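Local coordinates for protein C-domain type II peptide synthetase (Streptomyces globisporus, PDB 4ZNM) that is a free-standing condensation-domain protein of the peptide synthetase type, with the two-lobed fold shared by the CoA-dependent acyltransferase clan, at residues A[226-231]-A[278-283]; A[269-274]-A[324-329]; A[311-316]-A[368-373]; A[408-413]-A[431-436]. All blocks are in the same frame, centred on the assembly; numbering follows the deposited sequence.

Contact 1: residues A[226-231]-A[278-283]; sequences IGLETD and VLLHRR
Leu280 sends its two terminal methyls to different partners on segment 226-231, and this divided contact is the apolar half of the interface. CD1 of Leu280 lies 3.8 Å from CG2 of Ile226, the two side chains meeting at a slant. CD2 of Leu280 is likewise 3.8 Å from CD2 of Leu228, but here the side chains cross at about a right angle. The torsion of Leu228 explains the second meeting: with CG opposite the carbonyl carbon (chi1 -60°), the branched end approaches the helix although CB does not point at it. All three residues are buried. Val291 of strand 288-295 extends the packing by touching both Ile226 and Leu280, while Phe441 of helix 435-454 lies against Leu228.

The polar half is carried by water, since no direct hydrogen bond joins the segments. Water 2 donates to the backbone O of Glu229 at 2.7 Å and accepts from NH2 of Arg283 at 2.8 Å, sitting at the edge of the guanidinium and in its plane. Water 1 makes two weak bonds, each 3.4 Å long, to N of Glu229 and NE of Arg283. Arg283 also forms a cation-pi interaction with Phe441, a second interaction, which probably restricts its guanidinium.

Helix 268-284 thus packs near its C-terminal end against strand 227-229, an outermost strand of the five-stranded mixed sheet. The chemistry implies a buried aliphatic junction flanked by a hydrated arginine-to-backbone link, in which the peptide groups of Glu229, not its carboxylate, supply the polar atoms.

Contact 2: residues A[269-274]-A[324-329]; sequences FMTMFA and ASFREV
Phe326 lays the far end of its ring against Thr271 and Ala274, in a helix-helix packing that brings the first turn of helix 326-335 up to helix 268-284. With CG opposite the backbone N (chi1 177°), the ring reaches out across the gap even though its CB does not point at the other helix. Its CZ comes 3.7 Å from the backbone O of Thr271, which stands at the ring edge and in the ring plane. The methyl CG2 of Thr271 is 4.0 Å from the same CZ, and the two side chains cross at about a right angle. The hydroxyl of Thr271 takes no part in this packing and bonds to Ser261 OG of helix 251-264.

Ala274 is shared between two partners: its CB is 3.9 Å from CE1 of Phe326 and equally 3.9 Å from CG1 of Val329. The small side chain permits a close backbone approach, the CA atoms of Ala274 and Val329 being 6.0 Å apart. All four touching residues are buried, and no hydrogen bond crosses between the segments.

The start of helix 326-335 is secured within its own segment. Ser325 is the N-cap, and its OG accepts from Glu328 N at 3.1 Å. Glu328 in turn reaches back to the preceding loop, where N of Ala324 donates to OE1 over 2.9 Å, approaching from above the carboxylate, 61° out of its plane.

Contact 3: residues A[311-316]-A[368-373]; sequences INFLPL and ISVFQA
Phe313 fits its ring against Ile368 and Val370, joining two sheets of the condensation-domain fold: strand 312-319, paired antiparallel with strand 288-295, and strand 366-373 of the five-stranded mixed sheet. The link is made by side chains alone; at the nearest point the CA atoms of Phe313 and Val370 remain 8.7 Å apart.

The tight part is at the far end of the ring. Ile368 and Phe313 extend from opposite directions, and CD1 of Ile368 arrives at the ring edge, close to its plane. CG1 of Ile368 stands between the backbone N and the carbonyl carbon (chi1 60°), which directs that branch to the ring; chi2 of 136° then sets CD1. CG2 of Val370 is 3.9 Å from CE1 of Phe313, their side chains running obliquely. The rings of Phe26 and Phe347 also meet Phe313, so it sits in an aromatic cluster.

The other end is looser and partly open to solvent. Ile311 and Gln372 point toward the opposite segments but come no nearer than 5.0 Å, between CD1 of Ile311 and NE2 of Gln372. Ile311 also touches Asp161, which fits the aspartate of the family's HHxxxD signature. At the packed end, CZ of Phe313 lies 3.9 Å from CD1 of Ile368.

Contact 4: residues A[408-413]-A[431-436]; sequences DGVLWS and NRFKDE
Val410 and Phe433 mark the nearest backbone approach, with their CA atoms 9.3 Å apart, a separation that leaves the contact to side chains. Both residues direct their CB atoms toward the opposite segment. CG2 of Val410 is the touching branch: it lies 3.6 Å from CE2 of Phe433 and 4.1 Å from CD2, so a single methyl meets the ring at these two atoms. The valine and the phenylalanine cross at about a right angle. In Val410, CG1 is opposite the backbone N (chi1 175°), which leaves CG2 on the side of the phenylalanine. Tyr428 and Met438 also touch the Phe433 side chain, which is buried.

In the fold, strand 410-416 lies inside the five-stranded mixed sheet and forms a beta-hairpin with strand 422-429; segment 431-436 then leads from that hairpin into helix 435-454. Lys434 is the N-cap residue of this helix, and its backbone N donates to OD2 of Asp231.

A second, looser approach is electrostatic. OD1 of Asp408 is 4.3 Å from NH1 of Arg432, too far for a salt bridge, though the opposite charges may still attract. Each group has closer partners of its own: Asp408 forms a salt bridge with Arg234 through OD2 and a hydrogen bond with Gln367 NE2 through OD1, while Arg432 donates from NE to the backbone O of Ile232 and from NH2 to Thr230 OG1. Between Asp408 and Val410 the chain passes through Gly409 in a backbone conformation (phi 160°, psi -168°) suited to glycine.

In the fold
Contacts 1, 3 and 4 all reach the five-stranded mixed sheet, where strand 366-373 lies between strands 227-229 and 410-416. Contacts 3 and 4 are joined by backbone bonds, Val370 O to Trp412 N at 2.8 Å and Val370 N to Val410 O at 2.9 Å. Contact 1 meets contact 4 where Asp231 OD2 lies 2.9 Å from Lys434 N. Contacts 1 and 2 share helix 268-284, their centres about 17 Å apart, whereas contacts 2 and 4 do not touch. Phe269 of contact 2 packs on Gln372 and Ala373 of contact 3. Contact 3 also touches the probable HHxxxD motif, through Ile311 on Asp161. The sodium site at Ser130, Glu133 and Pro135 uses no residue of these contacts.

Contact 1: residues A[226-231]-A[278-283]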
loop_
_atom_site.group_PDB
_atom_site.type_symbol
_atom_site.label_atom_id
_atom_site.label_comp_id
_atom_site.label_asym_id
_atom_site.label_seq_id
_atom_site.Cartn_x
_atom_site.Cartn_y
_atom_site.Cartn_z
ATOM N N ILE A 226 19.250 2.231 3.452
ATOM C CA ILE A 226 19.982 1.012 3.167
ATOM C C ILE A 226 19.524 0.451 1.813
ATOM O O ILE A 226 18.318 0.371 1.521
ATOM C CB ILE A 226 19.811 -0.013 4.326
ATOM C CG1 ILE A 226 20.803 -1.159 4.215
ATOM C CG2 ILE A 226 18.462 -0.593 4.334
ATOM C CD1 ILE A 226 21.287 -1.609 5.566
ATOM N N GLY A 227 20.508 0.111 0.982
ATOM C CA GLY A 227 20.266 -0.502 -0.319
ATOM C C GLY A 227 20.395 -2.015 -0.321
ATOM O O GLY A 227 21.211 -2.582 0.405
ATOM N N LEU A 228 19.550 -2.672 -1.116
ATOM C CA LEU A 228 19.672 -4.110 -1.376
ATOM C C LEU A 228 20.395 -4.354 -2.694
ATOM O O LEU A 228 20.037 -3.762 -3.721
ATOM C CB LEU A 228 18.293 -4.764 -1.440
ATOM C CG LEU A 228 17.431 -4.657 -0.190
ATOM C CD1 LEU A 228 16.100 -5.327 -0.484
ATOM C CD2 LEU A 228 18.148 -5.300 1.000
ATOM N N GLU A 229 21.387 -5.236 -2.692
ATOM C CA GLU A 229 22.137 -5.469 -3.911
ATOM C C GLU A 229 21.241 -6.226 -4.864
ATOM O O GLU A 229 20.668 -7.261 -4.497
ATOM C CB GLU A 229 23.427 -6.256 -3.648
ATOM C CG GLU A 229 24.320 -6.377 -4.869
ATOM C CD GLU A 229 25.593 -7.152 -4.581
ATOM O OE1 GLU A 229 25.697 -7.741 -3.482
ATOM O OE2 GLU A 229 26.483 -7.172 -5.455
ATOM N N THR A 230 21.140 -5.724 -6.091
ATOM C CA THR A 230 20.287 -6.340 -7.085
ATOM C C THR A 230 21.020 -7.424 -7.845
ATOM O O THR A 230 22.241 -7.445 -7.875
ATOM C CB THR A 230 19.769 -5.315 -8.066
ATOM O OG1 THR A 230 20.862 -4.546 -8.589
ATOM C CG2 THR A 230 18.780 -4.381 -7.376
ATOM N N ASP A 231 20.252 -8.324 -8.453
ATOM C CA ASP A 231 20.806 -9.397 -9.281
ATOM C C ASP A 231 21.148 -8.898 -10.664
ATOM O O ASP A 231 22.052 -9.420 -11.286
ATOM C CB ASP A 231 19.827 -10.559 -9.430
ATOM C CG ASP A 231 19.516 -11.243 -8.114
ATOM O OD1 ASP A 231 20.440 -11.346 -7.288
ATOM O OD2 ASP A 231 18.344 -11.694 -7.925
ATOM N N VAL A 278 16.790 -6.533 11.996
ATOM C CA VAL A 278 17.683 -7.621 12.372
ATOM C C VAL A 278 18.113 -8.370 11.112
ATOM O O VAL A 278 19.286 -8.695 10.940
ATOM C CB VAL A 278 17.039 -8.565 13.409
ATOM C CG1 VAL A 278 17.908 -9.771 13.685
ATOM C CG2 VAL A 278 16.850 -7.845 14.721
ATOM N N LEU A 279 17.164 -8.645 10.232
ATOM C CA LEU A 279 17.471 -9.337 8.984
ATOM C C LEU A 279 18.475 -8.546 8.142
ATOM O O LEU A 279 19.423 -9.114 7.647
ATOM C CB LEU A 279 16.214 -9.555 8.153
ATOM C CG LEU A 279 16.404 -10.191 6.764
ATOM C CD1 LEU A 279 16.864 -11.639 6.877
ATOM C CD2 LEU A 279 15.128 -10.108 5.992
ATOM N N LEU A 280 18.259 -7.245 7.976
ATOM C CA LEU A 280 19.186 -6.432 7.196
ATOM C C LEU A 280 20.566 -6.316 7.836
ATOM O O LEU A 280 21.581 -6.266 7.137
ATOM C CB LEU A 280 18.621 -5.043 6.979
ATOM C CG LEU A 280 17.347 -4.985 6.131
ATOM C CD1 LEU A 280 16.844 -3.568 6.006
ATOM C CD2 LEU A 280 17.528 -5.584 4.769
ATOM N N HIS A 281 20.616 -6.258 9.162
ATOM C CA HIS A 281 21.899 -6.314 9.826
ATOM C C HIS A 281 22.617 -7.607 9.495
ATOM O O HIS A 281 23.816 -7.605 9.178
ATOM C CB HIS A 281 21.767 -6.205 11.342
ATOM C CG HIS A 281 22.999 -6.639 12.054
ATOM N ND1 HIS A 281 24.142 -5.874 12.081
ATOM C CD2 HIS A 281 23.299 -7.790 12.697
ATOM C CE1 HIS A 281 25.079 -6.518 12.751
ATOM N NE2 HIS A 281 24.594 -7.686 13.128
ATOM N N ARG A 282 21.908 -8.722 9.588
ATOM C CA ARG A 282 22.515 -9.998 9.251
ATOM C C ARG A 282 22.911 -10.084 7.753
ATOM O O ARG A 282 23.917 -10.695 7.396
ATOM C CB ARG A 282 21.565 -11.131 9.623
ATOM C CG ARG A 282 21.890 -11.770 10.970
ATOM C CD ARG A 282 20.753 -11.798 11.935
ATOM N NE ARG A 282 20.187 -13.137 12.050
ATOM C CZ ARG A 282 19.658 -13.639 13.165
ATOM N NH1 ARG A 282 19.157 -14.868 13.161
ATOM N NH2 ARG A 282 19.627 -12.920 14.285
ATOM N N ARG A 283 22.120 -9.479 6.881
ATOM C CA ARG A 283 22.394 -9.531 5.444
ATOM C C ARG A 283 23.528 -8.572 5.020
ATOM O O ARG A 283 24.341 -8.920 4.168
ATOM C CB ARG A 283 21.095 -9.232 4.674
ATOM C CG ARG A 283 21.087 -9.645 3.204
ATOM C CD ARG A 283 19.768 -9.264 2.547
ATOM N NE ARG A 283 19.730 -9.526 1.103
ATOM C CZ ARG A 283 19.337 -10.678 0.550
ATOM N NH1 ARG A 283 18.953 -11.703 1.318
ATOM N NH2 ARG A 283 19.333 -10.811 -0.780
HETATM O O HOH W 1 21.724 -6.971 0.167
HETATM O O HOH W 2 20.495 -8.626 -2.163
#

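Contact 2: residues A[269-274]-A[324-329]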
loop_
_atom_site.group_PDB
_atom_site.type_symbol
_atom_site.label_atom_id
_atom_site.label_comp_id
_atom_site.label_asym_id
_atom_site.label_seq_id
_atom_site.Cartn_x
_atom_site.Cartn_y
_atom_site.Cartn_z
ATOM N N PHE A 269 3.324 -4.144 14.378
ATOM C CA PHE A 269 4.117 -3.656 13.265
ATOM C C PHE A 269 5.537 -3.321 13.672
ATOM O O PHE A 269 6.472 -3.576 12.911
ATOM C CB PHE A 269 3.522 -2.420 12.622
ATOM C CG PHE A 269 4.319 -1.954 11.462
ATOM C CD1 PHE A 269 4.396 -2.741 10.330
ATOM C CD2 PHE A 269 5.044 -0.780 11.512
ATOM C CE1 PHE A 269 5.135 -2.338 9.246
ATOM C CE2 PHE A 269 5.800 -0.378 10.426
ATOM C CZ PHE A 269 5.843 -1.157 9.299
HETATM N N MSE A 270 5.703 -2.709 14.847
HETATM C CA MSE A 270 7.033 -2.360 15.334
HETATM C C MSE A 270 7.865 -3.607 15.497
HETATM O O MSE A 270 9.040 -3.594 15.184
HETATM C CB MSE A 270 6.980 -1.636 16.658
HETATM C CG MSE A 270 6.510 -0.225 16.592
HETATM SE SE MSE A 270 6.183 0.477 18.388
HETATM C CE MSE A 270 5.442 2.157 17.711
ATOM N N THR A 271 7.268 -4.669 16.042
ATOM C CA THR A 271 7.945 -5.973 16.149
ATOM C C THR A 271 8.392 -6.518 14.785
ATOM O O THR A 271 9.535 -6.956 14.619
ATOM C CB THR A 271 7.037 -7.013 16.826
ATOM O OG1 THR A 271 6.596 -6.506 18.097
ATOM C CG2 THR A 271 7.789 -8.328 17.047
HETATM N N MSE A 272 7.495 -6.518 13.804
HETATM C CA MSE A 272 7.842 -7.045 12.491
HETATM C C MSE A 272 8.892 -6.146 11.780
HETATM O O MSE A 272 9.811 -6.648 11.112
HETATM C CB MSE A 272 6.565 -7.220 11.653
HETATM C CG MSE A 272 5.642 -8.421 12.215
HETATM SE SE MSE A 272 4.152 -8.561 11.083
HETATM C CE MSE A 272 5.012 -9.503 9.610
ATOM N N PHE A 273 8.807 -4.842 12.002
ATOM C CA PHE A 273 9.811 -3.921 11.476
ATOM C C PHE A 273 11.156 -4.176 12.143
ATOM O O PHE A 273 12.170 -4.295 11.458
ATOM C CB PHE A 273 9.390 -2.445 11.673
ATOM C CG PHE A 273 10.322 -1.459 10.998
ATOM C CD1 PHE A 273 10.228 -1.216 9.644
ATOM C CD2 PHE A 273 11.273 -0.783 11.707
ATOM C CE1 PHE A 273 11.075 -0.318 9.017
ATOM C CE2 PHE A 273 12.128 0.116 11.086
ATOM C CZ PHE A 273 12.026 0.343 9.745
ATOM N N ALA A 274 11.171 -4.276 13.473
ATOM C CA ALA A 274 12.400 -4.663 14.197
ATOM C C ALA A 274 13.042 -5.908 13.625
ATOM O O ALA A 274 14.266 -5.960 13.458
ATOM C CB ALA A 274 12.109 -4.890 15.679
ATOM N N ALA A 324 21.564 -5.836 23.026
ATOM C CA ALA A 324 21.851 -7.101 23.689
ATOM C C ALA A 324 20.777 -8.137 23.380
ATOM O O ALA A 324 20.945 -9.312 23.649
ATOM C CB ALA A 324 21.975 -6.889 25.200
ATOM N N SER A 325 19.670 -7.713 22.799
ATOM C CA SER A 325 18.572 -8.644 22.589
ATOM C C SER A 325 17.646 -8.131 21.522
ATOM O O SER A 325 17.649 -6.952 21.199
ATOM C CB SER A 325 17.783 -8.827 23.880
ATOM O OG SER A 325 17.177 -7.587 24.217
ATOM N N PHE A 326 16.818 -9.012 20.994
ATOM C CA PHE A 326 15.771 -8.568 20.109
ATOM C C PHE A 326 14.890 -7.544 20.828
ATOM O O PHE A 326 14.479 -6.544 20.248
ATOM C CB PHE A 326 14.947 -9.750 19.639
ATOM C CG PHE A 326 13.799 -9.353 18.774
ATOM C CD1 PHE A 326 14.030 -8.886 17.497
ATOM C CD2 PHE A 326 12.507 -9.425 19.226
ATOM C CE1 PHE A 326 13.006 -8.505 16.692
ATOM C CE2 PHE A 326 11.466 -9.044 18.402
ATOM C CZ PHE A 326 11.733 -8.577 17.135
ATOM N N ARG A 327 14.591 -7.791 22.103
ATOM C CA ARG A 327 13.710 -6.875 22.819
ATOM C C ARG A 327 14.232 -5.450 22.763
ATOM O O ARG A 327 13.457 -4.496 22.605
ATOM C CB ARG A 327 13.524 -7.306 24.278
ATOM C CG ARG A 327 12.539 -6.418 25.044
ATOM C CD ARG A 327 12.363 -6.856 26.468
ATOM N NE ARG A 327 11.944 -8.253 26.560
ATOM C CZ ARG A 327 10.703 -8.675 26.330
ATOM N NH1 ARG A 327 9.750 -7.814 25.983
ATOM N NH2 ARG A 327 10.427 -9.965 26.443
ATOM N N GLU A 328 15.543 -5.287 22.872
ATOM C CA GLU A 328 16.124 -3.947 22.802
ATOM C C GLU A 328 15.998 -3.361 21.388
ATOM O O GLU A 328 15.802 -2.159 21.232
ATOM C CB GLU A 328 17.596 -3.970 23.249
ATOM C CG GLU A 328 17.743 -4.096 24.735
ATOM C CD GLU A 328 19.199 -4.177 25.225
ATOM O OE1 GLU A 328 20.137 -3.804 24.480
ATOM O OE2 GLU A 328 19.390 -4.629 26.380
ATOM N N VAL A 329 16.088 -4.189 20.352
ATOM C CA VAL A 329 15.862 -3.677 18.988
ATOM C C VAL A 329 14.439 -3.099 18.881
ATOM O O VAL A 329 14.230 -2.006 18.328
ATOM C CB VAL A 329 16.079 -4.756 17.911
ATOM C CG1 VAL A 329 15.819 -4.178 16.526
ATOM C CG2 VAL A 329 17.520 -5.271 17.931
#

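Contact 3: residues A[311-316]-A[368-373]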
loop_
_atom_site.group_PDB
_atom_site.type_symbol
_atom_site.label_atom_id
_atom_site.label_comp_id
_atom_site.label_asym_id
_atom_site.label_seq_id
_atom_site.Cartn_x
_atom_site.Cartn_y
_atom_site.Cartn_z
ATOM N N ILE A 311 -0.601 8.407 1.385
ATOM C CA ILE A 311 0.493 7.783 2.112
ATOM C C ILE A 311 1.774 8.613 1.955
ATOM O O ILE A 311 1.939 9.343 0.970
ATOM C CB ILE A 311 0.711 6.332 1.675
ATOM C CG1 ILE A 311 0.947 6.233 0.171
ATOM C CG2 ILE A 311 -0.477 5.464 2.144
ATOM C CD1 ILE A 311 1.212 4.788 -0.296
ATOM N N ASN A 312 2.671 8.496 2.926
ATOM C CA ASN A 312 3.859 9.367 2.971
ATOM C C ASN A 312 5.122 8.563 3.333
ATOM O O ASN A 312 5.170 7.836 4.309
ATOM C CB ASN A 312 3.619 10.499 3.956
ATOM C CG ASN A 312 4.780 11.462 4.038
ATOM O OD1 ASN A 312 5.342 11.889 3.012
ATOM N ND2 ASN A 312 5.148 11.811 5.262
ATOM N N PHE A 313 6.106 8.660 2.460
ATOM C CA PHE A 313 7.418 8.030 2.607
ATOM C C PHE A 313 8.104 8.622 3.837
ATOM O O PHE A 313 8.249 9.839 3.938
ATOM C CB PHE A 313 8.188 8.298 1.299
ATOM C CG PHE A 313 9.466 7.537 1.116
ATOM C CD1 PHE A 313 9.481 6.323 0.438
ATOM C CD2 PHE A 313 10.676 8.089 1.546
ATOM C CE1 PHE A 313 10.671 5.652 0.193
ATOM C CE2 PHE A 313 11.870 7.428 1.313
ATOM C CZ PHE A 313 11.862 6.205 0.626
ATOM N N LEU A 314 8.465 7.774 4.793
ATOM C CA LEU A 314 8.863 8.224 6.122
ATOM C C LEU A 314 10.124 7.474 6.582
ATOM O O LEU A 314 10.073 6.275 6.874
ATOM C CB LEU A 314 7.726 8.000 7.116
ATOM C CG LEU A 314 8.011 8.369 8.574
ATOM C CD1 LEU A 314 8.271 9.870 8.707
ATOM C CD2 LEU A 314 6.883 7.910 9.508
ATOM N N PRO A 315 11.269 8.160 6.628
ATOM C CA PRO A 315 12.482 7.386 6.933
ATOM C C PRO A 315 12.656 7.114 8.425
ATOM O O PRO A 315 12.498 8.010 9.255
ATOM C CB PRO A 315 13.607 8.262 6.381
ATOM C CG PRO A 315 13.028 9.629 6.253
ATOM C CD PRO A 315 11.567 9.478 6.049
ATOM N N LEU A 316 12.964 5.859 8.739
ATOM C CA LEU A 316 13.126 5.394 10.121
ATOM C C LEU A 316 14.568 4.985 10.322
ATOM O O LEU A 316 15.001 3.987 9.752
ATOM C CB LEU A 316 12.198 4.205 10.414
ATOM C CG LEU A 316 10.717 4.490 10.206
ATOM C CD1 LEU A 316 9.843 3.310 10.517
ATOM C CD2 LEU A 316 10.266 5.681 11.010
ATOM N N ILE A 368 16.513 0.599 -3.124
ATOM C CA ILE A 368 16.032 0.745 -1.783
ATOM C C ILE A 368 14.799 -0.137 -1.567
ATOM O O ILE A 368 14.054 -0.441 -2.498
ATOM C CB ILE A 368 15.735 2.190 -1.441
ATOM C CG1 ILE A 368 14.684 2.775 -2.353
ATOM C CG2 ILE A 368 17.001 3.025 -1.522
ATOM C CD1 ILE A 368 13.704 3.570 -1.558
ATOM N N SER A 369 14.623 -0.539 -0.319
ATOM C CA SER A 369 13.445 -1.257 0.098
ATOM C C SER A 369 12.651 -0.443 1.102
ATOM O O SER A 369 13.182 0.404 1.835
ATOM C CB SER A 369 13.817 -2.612 0.698
ATOM O OG SER A 369 14.284 -2.443 2.020
ATOM N N VAL A 370 11.355 -0.694 1.081
ATOM C CA VAL A 370 10.395 -0.080 1.972
ATOM C C VAL A 370 9.678 -1.188 2.757
ATOM O O VAL A 370 9.325 -2.222 2.198
ATOM C CB VAL A 370 9.353 0.740 1.177
ATOM C CG1 VAL A 370 8.371 1.397 2.095
ATOM C CG2 VAL A 370 10.019 1.808 0.317
ATOM N N PHE A 371 9.393 -0.937 4.018
ATOM C CA PHE A 371 8.689 -1.905 4.849
ATOM C C PHE A 371 7.482 -1.204 5.452
ATOM O O PHE A 371 7.637 -0.326 6.283
ATOM C CB PHE A 371 9.625 -2.457 5.915
ATOM C CG PHE A 371 9.111 -3.704 6.623
ATOM C CD1 PHE A 371 8.238 -3.609 7.683
ATOM C CD2 PHE A 371 9.546 -4.956 6.236
ATOM C CE1 PHE A 371 7.769 -4.756 8.331
ATOM C CE2 PHE A 371 9.093 -6.111 6.876
ATOM C CZ PHE A 371 8.202 -6.006 7.930
ATOM N N GLN A 372 6.284 -1.569 4.999
ATOM C CA GLN A 372 5.076 -0.845 5.385
ATOM C C GLN A 372 3.992 -1.715 5.954
ATOM O O GLN A 372 3.818 -2.848 5.554
ATOM C CB GLN A 372 4.480 -0.081 4.187
ATOM C CG GLN A 372 3.496 -0.797 3.308
ATOM C CD GLN A 372 2.782 0.155 2.360
ATOM O OE1 GLN A 372 2.923 0.045 1.155
ATOM N NE2 GLN A 372 1.999 1.082 2.907
ATOM N N ALA A 373 3.221 -1.117 6.844
ATOM C CA ALA A 373 1.952 -1.672 7.269
ATOM C C ALA A 373 0.870 -1.024 6.424
ATOM O O ALA A 373 0.843 0.173 6.240
ATOM C CB ALA A 373 1.718 -1.417 8.774
#

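Contact 4: residues A[408-413]-A[431-436]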
loop_
_atom_site.group_PDB
_atom_site.type_symbol
_atom_site.label_atom_id
_atom_site.label_comp_id
_atom_site.label_asym_id
_atom_site.label_seq_id
_atom_site.Cartn_x
_atom_site.Cartn_y
_atom_site.Cartn_z
ATOM N N ASP A 408 10.414 1.988 -8.256
ATOM C CA ASP A 408 11.866 1.712 -8.254
ATOM C C ASP A 408 12.323 1.248 -6.887
ATOM O O ASP A 408 12.853 2.013 -6.109
ATOM C CB ASP A 408 12.645 2.968 -8.698
ATOM C CG ASP A 408 14.098 2.673 -9.141
ATOM O OD1 ASP A 408 14.644 1.592 -8.852
ATOM O OD2 ASP A 408 14.715 3.567 -9.767
ATOM N N GLY A 409 12.116 -0.025 -6.607
ATOM C CA GLY A 409 12.552 -0.593 -5.345
ATOM C C GLY A 409 11.861 -1.871 -4.952
ATOM O O GLY A 409 11.178 -2.514 -5.759
ATOM N N VAL A 410 12.081 -2.249 -3.705
ATOM C CA VAL A 410 11.501 -3.464 -3.124
ATOM C C VAL A 410 10.478 -3.011 -2.099
ATOM O O VAL A 410 10.732 -2.065 -1.345
ATOM C CB VAL A 410 12.588 -4.339 -2.482
ATOM C CG1 VAL A 410 11.997 -5.520 -1.767
ATOM C CG2 VAL A 410 13.573 -4.795 -3.538
ATOM N N LEU A 411 9.310 -3.640 -2.079
ATOM C CA LEU A 411 8.301 -3.226 -1.142
ATOM C C LEU A 411 7.762 -4.416 -0.339
ATOM O O LEU A 411 7.296 -5.410 -0.907
ATOM C CB LEU A 411 7.172 -2.528 -1.858
ATOM C CG LEU A 411 5.975 -2.139 -1.012
ATOM C CD1 LEU A 411 6.418 -1.140 -0.011
ATOM C CD2 LEU A 411 4.884 -1.552 -1.873
ATOM N N TRP A 412 7.845 -4.302 0.984
ATOM C CA TRP A 412 7.157 -5.234 1.882
ATOM C C TRP A 412 5.893 -4.569 2.353
ATOM O O TRP A 412 5.927 -3.461 2.866
ATOM C CB TRP A 412 7.996 -5.600 3.095
ATOM C CG TRP A 412 9.295 -6.204 2.842
ATOM C CD1 TRP A 412 10.395 -5.583 2.368
ATOM C CD2 TRP A 412 9.676 -7.554 3.115
ATOM N NE1 TRP A 412 11.437 -6.467 2.300
ATOM C CE2 TRP A 412 11.017 -7.683 2.758
ATOM C CE3 TRP A 412 9.000 -8.664 3.631
ATOM C CZ2 TRP A 412 11.713 -8.893 2.889
ATOM C CZ3 TRP A 412 9.680 -9.849 3.753
ATOM C CH2 TRP A 412 11.022 -9.953 3.397
ATOM N N SER A 413 4.773 -5.254 2.193
ATOM C CA SER A 413 3.456 -4.718 2.517
ATOM C C SER A 413 2.734 -5.719 3.431
ATOM O O SER A 413 2.376 -6.804 2.978
ATOM C CB SER A 413 2.663 -4.470 1.228
ATOM O OG SER A 413 1.375 -3.929 1.488
ATOM N N ASN A 431 13.083 -6.703 -13.571
ATOM C CA ASN A 431 14.267 -6.233 -14.295
ATOM C C ASN A 431 15.501 -6.058 -13.375
ATOM O O ASN A 431 16.572 -5.682 -13.840
ATOM C CB ASN A 431 13.969 -4.914 -15.004
ATOM C CG ASN A 431 13.302 -3.914 -14.102
ATOM O OD1 ASN A 431 12.282 -4.208 -13.506
ATOM N ND2 ASN A 431 13.863 -2.722 -14.008
ATOM N N ARG A 432 15.366 -6.354 -12.087
ATOM C CA ARG A 432 16.459 -6.145 -11.145
ATOM C C ARG A 432 16.676 -7.360 -10.264
ATOM O O ARG A 432 17.788 -7.628 -9.859
ATOM C CB ARG A 432 16.173 -4.924 -10.260
ATOM C CG ARG A 432 16.098 -3.581 -11.015
ATOM C CD ARG A 432 17.410 -3.185 -11.747
ATOM N NE ARG A 432 18.532 -2.930 -10.861
ATOM C CZ ARG A 432 18.761 -1.770 -10.259
ATOM N NH1 ARG A 432 17.927 -0.756 -10.429
ATOM N NH2 ARG A 432 19.823 -1.637 -9.464
ATOM N N PHE A 433 15.608 -8.089 -9.945
ATOM C CA PHE A 433 15.739 -9.254 -9.076
ATOM C C PHE A 433 15.157 -10.487 -9.693
ATOM O O PHE A 433 14.078 -10.443 -10.280
ATOM C CB PHE A 433 15.045 -9.016 -7.724
ATOM C CG PHE A 433 15.843 -8.174 -6.770
ATOM C CD1 PHE A 433 16.936 -8.718 -6.101
ATOM C CD2 PHE A 433 15.502 -6.848 -6.534
ATOM C CE1 PHE A 433 17.677 -7.952 -5.200
ATOM C CE2 PHE A 433 16.219 -6.067 -5.646
ATOM C CZ PHE A 433 17.308 -6.622 -4.959
ATOM N N LYS A 434 15.857 -11.599 -9.496
ATOM C CA LYS A 434 15.319 -12.926 -9.748
ATOM C C LYS A 434 14.377 -13.385 -8.642
ATOM O O LYS A 434 14.553 -13.025 -7.462
ATOM C CB LYS A 434 16.461 -13.921 -9.879
ATOM C CG LYS A 434 17.290 -13.726 -11.129
ATOM C CD LYS A 434 18.675 -14.308 -10.930
ATOM C CE LYS A 434 19.244 -14.868 -12.221
ATOM N NZ LYS A 434 20.715 -14.668 -12.290
ATOM N N ASP A 435 13.402 -14.213 -9.017
ATOM C CA ASP A 435 12.373 -14.685 -8.070
ATOM C C ASP A 435 12.955 -15.471 -6.892
ATOM O O ASP A 435 12.482 -15.357 -5.760
ATOM C CB ASP A 435 11.354 -15.568 -8.788
ATOM C CG ASP A 435 10.607 -14.825 -9.885
ATOM O OD1 ASP A 435 10.341 -13.615 -9.719
ATOM O OD2 ASP A 435 10.291 -15.455 -10.922
ATOM N N GLU A 436 13.985 -16.258 -7.180
ATOM C CA GLU A 436 14.653 -17.100 -6.198
ATOM C C GLU A 436 15.329 -16.276 -5.096
ATOM O O GLU A 436 15.285 -16.614 -3.921
ATOM C CB GLU A 436 15.690 -17.973 -6.901
ATOM C CG GLU A 436 15.086 -18.992 -7.871
ATOM C CD GLU A 436 14.545 -18.385 -9.191
ATOM O OE1 GLU A 436 14.902 -17.224 -9.544
ATOM O OE2 GLU A 436 13.760 -19.091 -9.876
#